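Local coordinates for copper-transporting ATPase RAN1 (Arabidopsis thaliana, PDB 3DXS), which probably transports copper across membranes at the cost of ATP, and binds metal through a CxxC motif in this amino-terminal domain, at residues 2-7 / 54-59; 22-27 / 31-36. The protein carries 1 engineered substitution. One frame throughout, in Å; residues are numbered along the deposited sequence.

Contact 1. Residues 2-7 / 54-59. Unlike the reference sequence in segment 54-59: Glu59 (reference Ala).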
loop_
_atom_site.group_PDB
_atom_site.type_symbol
_atom_site.label_atom_id
_atom_site.label_comp_id
_atom_site.label_asym_id
_atom_site.label_seq_id
_atom_site.Cartn_x
_atom_site.Cartn_y
_atom_site.Cartn_z
ATOM N N ARG A 2 1.151 -5.134 12.151
ATOM C CA ARG A 2 1.268 -3.686 12.265
ATOM C C ARG A 2 0.429 -3.070 11.169
ATOM O O ARG A 2 0.054 -3.750 10.213
ATOM C CB ARG A 2 2.720 -3.259 12.121
ATOM C CG ARG A 2 3.618 -3.777 13.229
ATOM N N LYS A 3 0.103 -1.791 11.321
ATOM C CA LYS A 3 -0.641 -1.060 10.282
ATOM C C LYS A 3 0.026 0.259 9.945
ATOM O O LYS A 3 0.352 1.048 10.825
ATOM C CB LYS A 3 -2.091 -0.806 10.722
ATOM C CG LYS A 3 -2.965 -0.154 9.649
ATOM C CD LYS A 3 -4.387 0.077 10.141
ATOM C CE LYS A 3 -5.308 0.652 9.062
ATOM N NZ LYS A 3 -6.657 1.059 9.604
ATOM N N ILE A 4 0.230 0.465 8.655
ATOM C CA ILE A 4 0.839 1.716 8.131
ATOM C C ILE A 4 -0.085 2.421 7.153
ATOM O O ILE A 4 -0.911 1.811 6.482
ATOM C CB ILE A 4 2.226 1.512 7.473
ATOM C CG1 ILE A 4 2.174 0.450 6.360
ATOM C CG2 ILE A 4 3.244 1.186 8.528
ATOM C CD1 ILE A 4 3.490 0.181 5.677
ATOM N N GLN A 5 0.080 3.732 7.122
ATOM C CA GLN A 5 -0.585 4.609 6.167
ATOM C C GLN A 5 0.425 5.063 5.147
ATOM O O GLN A 5 1.366 5.777 5.453
ATOM C CB GLN A 5 -1.188 5.819 6.894
ATOM C CG GLN A 5 -2.145 5.428 7.997
ATOM C CD GLN A 5 -2.610 6.596 8.861
ATOM O OE1 GLN A 5 -2.160 7.736 8.697
ATOM N NE2 GLN A 5 -3.521 6.311 9.790
ATOM N N VAL A 6 0.237 4.585 3.927
ATOM C CA VAL A 6 1.158 4.858 2.827
ATOM C C VAL A 6 0.586 5.909 1.901
ATOM O O VAL A 6 -0.576 5.871 1.509
ATOM C CB VAL A 6 1.459 3.565 2.020
ATOM C CG1 VAL A 6 2.599 3.787 1.054
ATOM C CG2 VAL A 6 1.778 2.409 2.951
ATOM N N GLY A 7 1.427 6.865 1.559
ATOM C CA GLY A 7 1.078 7.864 0.557
ATOM C C GLY A 7 1.383 7.304 -0.813
ATOM O O GLY A 7 2.412 6.673 -1.031
ATOM N N GLU A 54 9.303 -0.948 3.595
ATOM C CA GLU A 54 10.064 -0.674 2.377
ATOM C C GLU A 54 9.587 -1.567 1.236
ATOM O O GLU A 54 9.560 -1.182 0.076
ATOM C CB GLU A 54 11.568 -0.870 2.617
ATOM C CG GLU A 54 12.161 0.078 3.657
ATOM C CD GLU A 54 12.128 -0.480 5.078
ATOM O OE1 GLU A 54 11.329 -1.400 5.349
ATOM O OE2 GLU A 54 12.905 0.008 5.927
ATOM N N ASP A 55 9.205 -2.772 1.609
ATOM C CA ASP A 55 8.766 -3.779 0.648
ATOM C C ASP A 55 7.376 -3.430 0.137
ATOM O O ASP A 55 7.024 -3.654 -1.017
ATOM C CB ASP A 55 8.762 -5.170 1.280
ATOM C CG ASP A 55 10.095 -5.522 1.869
ATOM O OD1 ASP A 55 11.089 -5.440 1.121
ATOM O OD2 ASP A 55 10.140 -5.871 3.072
ATOM N N ILE A 56 6.602 -2.854 1.033
ATOM C CA ILE A 56 5.234 -2.418 0.711
ATOM C C ILE A 56 5.304 -1.247 -0.262
ATOM O O ILE A 56 4.605 -1.192 -1.269
ATOM C CB ILE A 56 4.441 -2.087 1.999
ATOM C CG1 ILE A 56 4.127 -3.405 2.706
ATOM C CG2 ILE A 56 3.138 -1.305 1.682
ATOM C CD1 ILE A 56 3.590 -3.253 4.108
ATOM N N LYS A 57 6.198 -0.330 0.056
ATOM C CA LYS A 57 6.467 0.844 -0.792
ATOM C C LYS A 57 6.901 0.397 -2.181
ATOM O O LYS A 57 6.420 0.885 -3.195
ATOM C CB LYS A 57 7.542 1.748 -0.164
ATOM C CG LYS A 57 8.181 2.749 -1.097
ATOM C CD LYS A 57 9.268 3.527 -0.325
ATOM C CE LYS A 57 10.384 4.052 -1.210
ATOM N NZ LYS A 57 9.920 5.135 -2.085
ATOM N N GLU A 58 7.790 -0.583 -2.202
ATOM C CA GLU A 58 8.356 -1.083 -3.459
ATOM C C GLU A 58 7.291 -1.750 -4.331
ATOM O O GLU A 58 7.303 -1.613 -5.554
ATOM C CB GLU A 58 9.541 -2.040 -3.195
ATOM C CG GLU A 58 10.154 -2.676 -4.433
ATOM C CD GLU A 58 11.494 -3.332 -4.143
ATOM O OE1 GLU A 58 12.134 -2.965 -3.133
ATOM O OE2 GLU A 58 11.906 -4.217 -4.916
ATOM N N GLU A 59 6.375 -2.465 -3.693
ATOM C CA GLU A 59 5.282 -3.125 -4.423
ATOM C C GLU A 59 4.405 -2.113 -5.143
ATOM O O GLU A 59 3.951 -2.326 -6.269
ATOM C CB GLU A 59 4.424 -4.009 -3.499
#

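Contact 2. Residues 22-27 / 31-36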
loop_
_atom_site.group_PDB
_atom_site.type_symbol
_atom_site.label_atom_id
_atom_site.label_comp_id
_atom_site.label_asym_id
_atom_site.label_seq_id
_atom_site.Cartn_x
_atom_site.Cartn_y
_atom_site.Cartn_z
ATOM N N ALA A 22 -4.664 -4.637 -5.454
ATOM C CA ALA A 22 -4.359 -5.973 -5.989
ATOM C C ALA A 22 -2.882 -6.289 -5.781
ATOM O O ALA A 22 -2.500 -7.376 -5.333
ATOM C CB ALA A 22 -4.725 -6.066 -7.478
ATOM N N ALA A 23 -2.068 -5.299 -6.075
ATOM C CA ALA A 23 -0.615 -5.436 -5.956
ATOM C C ALA A 23 -0.230 -5.714 -4.518
ATOM O O ALA A 23 0.604 -6.565 -4.203
ATOM C CB ALA A 23 0.111 -4.167 -6.471
ATOM N N LEU A 24 -0.856 -4.971 -3.632
ATOM C CA LEU A 24 -0.535 -5.072 -2.210
ATOM C C LEU A 24 -0.946 -6.442 -1.679
ATOM O O LEU A 24 -0.251 -7.050 -0.861
ATOM C CB LEU A 24 -1.184 -3.938 -1.402
ATOM C CG LEU A 24 -0.436 -2.610 -1.552
ATOM C CD1 LEU A 24 -1.266 -1.444 -1.012
ATOM C CD2 LEU A 24 0.929 -2.663 -0.867
ATOM N N MET A 25 -2.071 -6.942 -2.171
ATOM C CA MET A 25 -2.637 -8.214 -1.646
ATOM C C MET A 25 -1.815 -9.407 -2.130
ATOM O O MET A 25 -1.929 -10.532 -1.623
ATOM C CB MET A 25 -4.113 -8.369 -1.997
ATOM C CG MET A 25 -5.012 -7.468 -1.156
ATOM S SD MET A 25 -4.759 -7.599 0.625
ATOM C CE MET A 25 -5.127 -9.325 0.936
ATOM N N ASN A 26 -0.974 -9.130 -3.105
ATOM C CA ASN A 26 -0.054 -10.132 -3.646
ATOM C C ASN A 26 1.292 -10.118 -2.947
ATOM O O ASN A 26 2.160 -10.925 -3.237
ATOM C CB ASN A 26 0.136 -9.972 -5.148
ATOM C CG ASN A 26 -0.952 -10.667 -5.944
ATOM O OD1 ASN A 26 -1.777 -11.386 -5.389
ATOM N ND2 ASN A 26 -0.956 -10.451 -7.250
ATOM N N VAL A 27 1.455 -9.200 -2.015
ATOM C CA VAL A 27 2.696 -9.138 -1.225
ATOM C C VAL A 27 2.581 -10.099 -0.041
ATOM O O VAL A 27 1.719 -9.954 0.806
ATOM C CB VAL A 27 2.994 -7.701 -0.722
ATOM C CG1 VAL A 27 4.233 -7.658 0.175
ATOM C CG2 VAL A 27 3.177 -6.747 -1.888
ATOM N N PHE A 31 -1.945 -8.570 5.076
ATOM C CA PHE A 31 -3.234 -9.145 5.496
ATOM C C PHE A 31 -4.411 -8.392 4.913
ATOM O O PHE A 31 -5.399 -8.988 4.491
ATOM C CB PHE A 31 -3.348 -9.203 7.027
ATOM C CG PHE A 31 -4.718 -9.591 7.518
ATOM C CD1 PHE A 31 -5.128 -10.918 7.479
ATOM C CD2 PHE A 31 -5.604 -8.639 8.007
ATOM C CE1 PHE A 31 -6.395 -11.291 7.917
ATOM C CE2 PHE A 31 -6.873 -9.008 8.452
ATOM C CZ PHE A 31 -7.267 -10.337 8.405
ATOM N N LYS A 32 -4.288 -7.073 4.883
ATOM C CA LYS A 32 -5.352 -6.205 4.358
ATOM C C LYS A 32 -4.774 -4.936 3.756
ATOM O O LYS A 32 -3.828 -4.356 4.267
ATOM C CB LYS A 32 -6.350 -5.831 5.465
ATOM C CG LYS A 32 -7.716 -5.355 4.967
ATOM C CD LYS A 32 -8.670 -5.148 6.146
ATOM C CE LYS A 32 -10.107 -4.880 5.708
ATOM N NZ LYS A 32 -11.016 -4.708 6.871
ATOM N N ALA A 33 -5.367 -4.535 2.649
ATOM C CA ALA A 33 -5.008 -3.280 1.972
ATOM C C ALA A 33 -6.256 -2.514 1.563
ATOM O O ALA A 33 -7.128 -3.019 0.862
ATOM C CB ALA A 33 -4.109 -3.566 0.752
ATOM N N SER A 34 -6.324 -1.294 2.054
ATOM C CA SER A 34 -7.447 -0.410 1.775
ATOM C C SER A 34 -6.951 0.895 1.173
ATOM O O SER A 34 -6.249 1.673 1.814
ATOM C CB SER A 34 -8.226 -0.149 3.059
ATOM O OG SER A 34 -8.615 -1.372 3.669
ATOM N N VAL A 35 -7.330 1.093 -0.071
ATOM C CA VAL A 35 -6.874 2.230 -0.863
ATOM C C VAL A 35 -7.972 3.252 -0.996
ATOM O O VAL A 35 -9.114 2.927 -1.303
ATOM C CB VAL A 35 -6.429 1.783 -2.267
ATOM C CG1 VAL A 35 -5.890 2.968 -3.056
ATOM C CG2 VAL A 35 -5.393 0.661 -2.184
ATOM N N ALA A 36 -7.589 4.489 -0.725
ATOM C CA ALA A 36 -8.466 5.648 -0.838
ATOM C C ALA A 36 -7.996 6.553 -1.962
ATOM O O ALA A 36 -7.126 7.403 -1.800
ATOM C CB ALA A 36 -8.527 6.418 0.488
#

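Contact 1. Residues 2-7 / 54-59
Ile56 meets both Ile4 and Val6 across this contact, so one helix residue spans two inward-facing residues of the strand. Its CB is the branch point and stays back from the strand, 4.4 Å from Ile4 CD1. Two branches leave it. The CG2 methyl lies opposite the backbone N (CG1 is beside that N, chi1 -72°). Ile56 CG2 is 4.2 Å from Val6 CG2, and the two side chains meet at a slant. Ile56 CG2 is also 4.3 Å from Ile4 CD1. The other branch runs through CG1 to CD1, which meets Ile4 CD1 at 3.8 Å, tip to tip. Ile4 offers that methyl with CG1 set between its backbone N and carbonyl carbon, chi1 55°.

This is helix-on-sheet packing of the ferredoxin-like fold of heavy-metal-associated domains. Strand 2-9 is an inner strand of the antiparallel sheet, and helix 53-63 lies across one face of it. All three touching residues are buried and aliphatic, so dispersion and exclusion of water hold them together. Val6 also touches Ile60 one turn further along the helix, and Ile56 reaches Phe46 of strand 41-46. On the other face of the sheet, Lys3 NZ makes a salt bridge with Glu73 OE2, and Gln5 NE2 donates a hydrogen bond to Glu73 OE1.

Contact 2. Residues 22-27 / 31-36
The backbones come nearest at Leu24 and Ala33, with 6.4 Å between Leu24 CA and Ala33 CA, where helix 14-25 passes over edge strand 30-36. They belong to the first split beta-alpha-beta unit of the ferredoxin-like fold, and a short turn joins them. Such a close approach suits Ala33, whose side chain is a single methyl. Its CB faces the helix and lies 3.7 Å from Leu24 CB. Leu24 then runs on past it, and one branch, CD1, stays 4.0 Å from Ala33 CB. This half of the contact is buried. The isobutyl group of Leu24 continues inward to Ala42 and Val44 of strand 41-46 and to Ile60 of helix 53-63.

Met25 takes the outer side, on the surface. Its chain is bent at chi2 (-52°) and again at chi3 (-60°), which folds the thioether down over the start of the strand. Met25 SD lies 3.7 Å from Ala33 N and 4.0 Å from Lys32 CA, with Ala33 CB slightly farther at 4.1 Å, so the sulfur rests mainly on the backbone. Beneath it the strand is irregular: a classic beta bulge sets two residues, Phe31 and Lys32, against the single Val45 of strand 41-46. Phe31 and Lys32 send their CB atoms away from the helix, which leaves their main chain to Met25. The terminal methyl, Met25 CE, ends 3.6 Å from Phe31 O.

Contacts 1 and 2 each pack one of the two helices against the same face of the one sheet. Contact 1 uses an inner strand and is wholly buried. Contact 2 uses an edge strand, so its inner half is core and its outer half is surface. The chemistry follows: branched aliphatic methyls alone in contact 1, but in contact 2 a leucine on an alanine methyl, plus a thioether lying on main-chain atoms. The cores merge where Ile56 CG2 meets Leu24 CD2 at 3.6 Å, between the helices. Nearby, CB of the engineered Glu59 packs on Val27. The zinc-binding Cys13 and Cys16 belong to neither contact.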